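Local coordinates for protein endo-beta-mannanase (Opitutaceae bacterium TAV5, PDB 7BOB) that probably cleaves beta-1,4-linked mannose units from the ends of mannan chains as a glycoside hydrolase family 5 exo-mannosidase, at residues V57-W63 with P95-V101. Numbering follows the deposited sequence.
Sequences VRFFVRW and PQPSLFV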
loop_
_atom_site.group_PDB
_atom_site.type_symbol
_atom_site.label_atom_id
_atom_site.label_comp_id
_atom_site.label_asym_id
_atom_site.label_seq_id
_atom_site.Cartn_x
_atom_site.Cartn_y
_atom_site.Cartn_z
ATOM N N VAL A 57 1.787 15.122 -39.409
ATOM C CA VAL A 57 0.748 15.473 -38.452
ATOM C C VAL A 57 0.274 14.175 -37.824
ATOM O O VAL A 57 -0.072 13.226 -38.540
ATOM C CB VAL A 57 -0.421 16.258 -39.084
ATOM C CG1 VAL A 57 -1.080 15.494 -40.266
ATOM C CG2 VAL A 57 -1.463 16.661 -38.003
ATOM N N ARG A 58 0.327 14.106 -36.491
ATOM C CA ARG A 58 -0.204 12.972 -35.749
ATOM C C ARG A 58 -1.645 13.268 -35.353
ATOM O O ARG A 58 -1.939 14.331 -34.791
ATOM C CB ARG A 58 0.632 12.686 -34.504
ATOM C CG ARG A 58 0.111 11.521 -33.667
ATOM C CD ARG A 58 1.162 11.048 -32.696
ATOM N NE ARG A 58 0.745 9.917 -31.870
ATOM C CZ ARG A 58 0.649 9.946 -30.530
ATOM N NH1 ARG A 58 0.893 11.063 -29.845
ATOM N NH2 ARG A 58 0.305 8.853 -29.871
ATOM N N PHE A 59 -2.543 12.341 -35.656
ATOM C CA PHE A 59 -3.928 12.514 -35.264
ATOM C C PHE A 59 -4.498 11.162 -34.846
ATOM O O PHE A 59 -3.898 10.107 -35.075
ATOM C CB PHE A 59 -4.739 13.187 -36.382
ATOM C CG PHE A 59 -4.896 12.358 -37.626
ATOM C CD1 PHE A 59 -4.209 12.689 -38.786
ATOM C CD2 PHE A 59 -5.769 11.281 -37.665
ATOM C CE1 PHE A 59 -4.361 11.952 -39.943
ATOM C CE2 PHE A 59 -5.928 10.531 -38.838
ATOM C CZ PHE A 59 -5.217 10.864 -39.964
ATOM N N PHE A 60 -5.676 11.193 -34.239
ATOM C CA PHE A 60 -6.150 10.063 -33.457
ATOM C C PHE A 60 -7.480 9.560 -33.986
ATOM O O PHE A 60 -8.456 10.316 -34.069
ATOM C CB PHE A 60 -6.229 10.477 -31.990
ATOM C CG PHE A 60 -4.991 11.155 -31.541
ATOM C CD1 PHE A 60 -3.858 10.416 -31.252
ATOM C CD2 PHE A 60 -4.912 12.541 -31.519
ATOM C CE1 PHE A 60 -2.669 11.048 -30.863
ATOM C CE2 PHE A 60 -3.747 13.172 -31.149
ATOM C CZ PHE A 60 -2.620 12.425 -30.827
ATOM N N VAL A 61 -7.505 8.283 -34.352
ATOM C CA VAL A 61 -8.722 7.616 -34.795
ATOM C C VAL A 61 -9.435 7.147 -33.532
ATOM O O VAL A 61 -9.106 6.096 -32.973
ATOM C CB VAL A 61 -8.388 6.466 -35.763
ATOM C CG1 VAL A 61 -9.645 5.803 -36.298
ATOM C CG2 VAL A 61 -7.538 6.997 -36.929
ATOM N N ARG A 62 -10.360 7.958 -33.024
ATOM C CA ARG A 62 -11.002 7.645 -31.750
ATOM C C ARG A 62 -11.977 6.484 -31.952
ATOM O O ARG A 62 -13.006 6.631 -32.630
ATOM C CB ARG A 62 -11.695 8.876 -31.175
ATOM C CG ARG A 62 -11.937 8.754 -29.682
ATOM C CD ARG A 62 -12.504 10.035 -29.074
ATOM N NE ARG A 62 -13.814 10.374 -29.626
ATOM C CZ ARG A 62 -14.665 11.209 -29.043
ATOM N NH1 ARG A 62 -14.350 11.782 -27.887
ATOM N NH2 ARG A 62 -15.837 11.459 -29.596
ATOM N N TRP A 63 -11.632 5.332 -31.365
ATOM C CA TRP A 63 -12.334 4.065 -31.573
ATOM C C TRP A 63 -13.846 4.137 -31.377
ATOM O O TRP A 63 -14.571 3.630 -32.245
ATOM C CB TRP A 63 -11.732 2.997 -30.650
ATOM C CG TRP A 63 -12.072 1.588 -31.012
ATOM C CD1 TRP A 63 -12.857 1.168 -32.047
ATOM C CD2 TRP A 63 -11.621 0.401 -30.342
ATOM N NE1 TRP A 63 -12.930 -0.206 -32.057
ATOM C CE2 TRP A 63 -12.181 -0.699 -31.019
ATOM C CE3 TRP A 63 -10.807 0.165 -29.227
ATOM C CZ2 TRP A 63 -11.942 -2.017 -30.633
ATOM C CZ3 TRP A 63 -10.577 -1.144 -28.841
ATOM C CH2 TRP A 63 -11.146 -2.219 -29.549
ATOM N N PRO A 95 0.455 11.975 -42.709
ATOM C CA PRO A 95 -0.344 11.679 -41.514
ATOM C C PRO A 95 0.276 10.552 -40.702
ATOM O O PRO A 95 0.792 9.574 -41.244
ATOM C CB PRO A 95 -1.706 11.270 -42.086
ATOM C CG PRO A 95 -1.407 10.819 -43.496
ATOM C CD PRO A 95 -0.248 11.641 -43.963
ATOM N N GLN A 96 0.224 10.688 -39.383
ATOM C CA GLN A 96 0.616 9.595 -38.498
ATOM C C GLN A 96 -0.632 9.240 -37.712
ATOM O O GLN A 96 -0.903 9.836 -36.660
ATOM C CB GLN A 96 1.788 9.965 -37.589
ATOM C CG GLN A 96 2.284 8.778 -36.779
ATOM C CD GLN A 96 3.491 9.119 -35.905
ATOM O OE1 GLN A 96 3.357 9.364 -34.710
ATOM N NE2 GLN A 96 4.673 9.155 -36.515
ATOM N N PRO A 97 -1.447 8.314 -38.213
ATOM C CA PRO A 97 -2.732 8.032 -37.566
ATOM C C PRO A 97 -2.540 7.082 -36.403
ATOM O O PRO A 97 -1.772 6.120 -36.487
ATOM C CB PRO A 97 -3.561 7.386 -38.692
ATOM C CG PRO A 97 -2.537 6.667 -39.514
ATOM C CD PRO A 97 -1.244 7.496 -39.424
ATOM N N SER A 98 -3.246 7.355 -35.310
ATOM C CA SER A 98 -3.127 6.578 -34.079
ATOM C C SER A 98 -4.442 5.851 -33.857
ATOM O O SER A 98 -5.493 6.496 -33.781
ATOM C CB SER A 98 -2.783 7.487 -32.898
ATOM O OG SER A 98 -2.540 6.752 -31.709
ATOM N N LEU A 99 -4.377 4.514 -33.755
ATOM C CA LEU A 99 -5.563 3.653 -33.827
ATOM C C LEU A 99 -6.255 3.496 -32.477
ATOM O O LEU A 99 -7.440 3.823 -32.331
ATOM C CB LEU A 99 -5.181 2.269 -34.375
ATOM C CG LEU A 99 -4.472 2.290 -35.741
ATOM C CD1 LEU A 99 -4.463 0.917 -36.410
ATOM C CD2 LEU A 99 -5.085 3.327 -36.684
ATOM N N PHE A 100 -5.536 2.962 -31.483
ATOM C CA PHE A 100 -6.155 2.513 -30.238
ATOM C C PHE A 100 -6.186 3.688 -29.270
ATOM O O PHE A 100 -5.301 3.890 -28.440
ATOM C CB PHE A 100 -5.422 1.296 -29.688
ATOM C CG PHE A 100 -5.789 0.015 -30.395
ATOM C CD1 PHE A 100 -7.000 -0.614 -30.136
ATOM C CD2 PHE A 100 -4.943 -0.540 -31.340
ATOM C CE1 PHE A 100 -7.354 -1.787 -30.806
ATOM C CE2 PHE A 100 -5.283 -1.716 -32.011
ATOM C CZ PHE A 100 -6.485 -2.335 -31.756
ATOM N N VAL A 101 -7.224 4.501 -29.427
ATOM C CA VAL A 101 -7.422 5.731 -28.672
ATOM C C VAL A 101 -8.893 5.759 -28.269
ATOM O O VAL A 101 -9.759 5.963 -29.124
ATOM C CB VAL A 101 -7.072 6.984 -29.494
ATOM C CG1 VAL A 101 -7.226 8.229 -28.659
ATOM C CG2 VAL A 101 -5.649 6.901 -30.068
#
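Strands 57-62 and 95-99 run parallel at 30°, joined by backbone bonds in which Gln96 N and Ser98 N give to Val57 O and Phe59 O, while Phe59 N and Val61 N give to Gln96 O and Ser98 O. Phe59 N to Gln96 O is the longest of these, at 3.2 Å. The second strand then turns at Phe100, the centre of an inverse gamma turn, and Val101 O accepts Trp63 N at 3.0 Å. On one side of the sheet Phe59 CE1 meets Pro95 CB at 3.5 Å, and the CA of Pro97 lies over a ring face; helix 75-89 packs against this ring through Leu81 and Leu84. On the other side Arg58 has CG anti to the backbone N (chi1 179°), which carries its extended chain from CG to NE past the end of the Gln96 side chain. Arg58 CD lies 3.4 Å from Gln96 OE1, which bonds to Gln280. Phe60 CE1 sits 3.5 Å above the plane of the Arg58 guanidinium, over its centre, and Phe60 CD1 packs on Ser98 CB. The guanidinium forms salt bridges to Asp152 and Glu281, and Ser98 OG also bonds to Asp152. Replacing Arg58 with leucine would probably leave both carboxylates without this buried positive partner. At the far end, the edge of Phe100 points at the face of the Trp63 six-membered ring, planes at 87°, a T-shaped pair. These are adjacent parallel strands linked through helix 75-89, a beta-alpha-beta unit of the family 5 (beta/alpha)8 barrel.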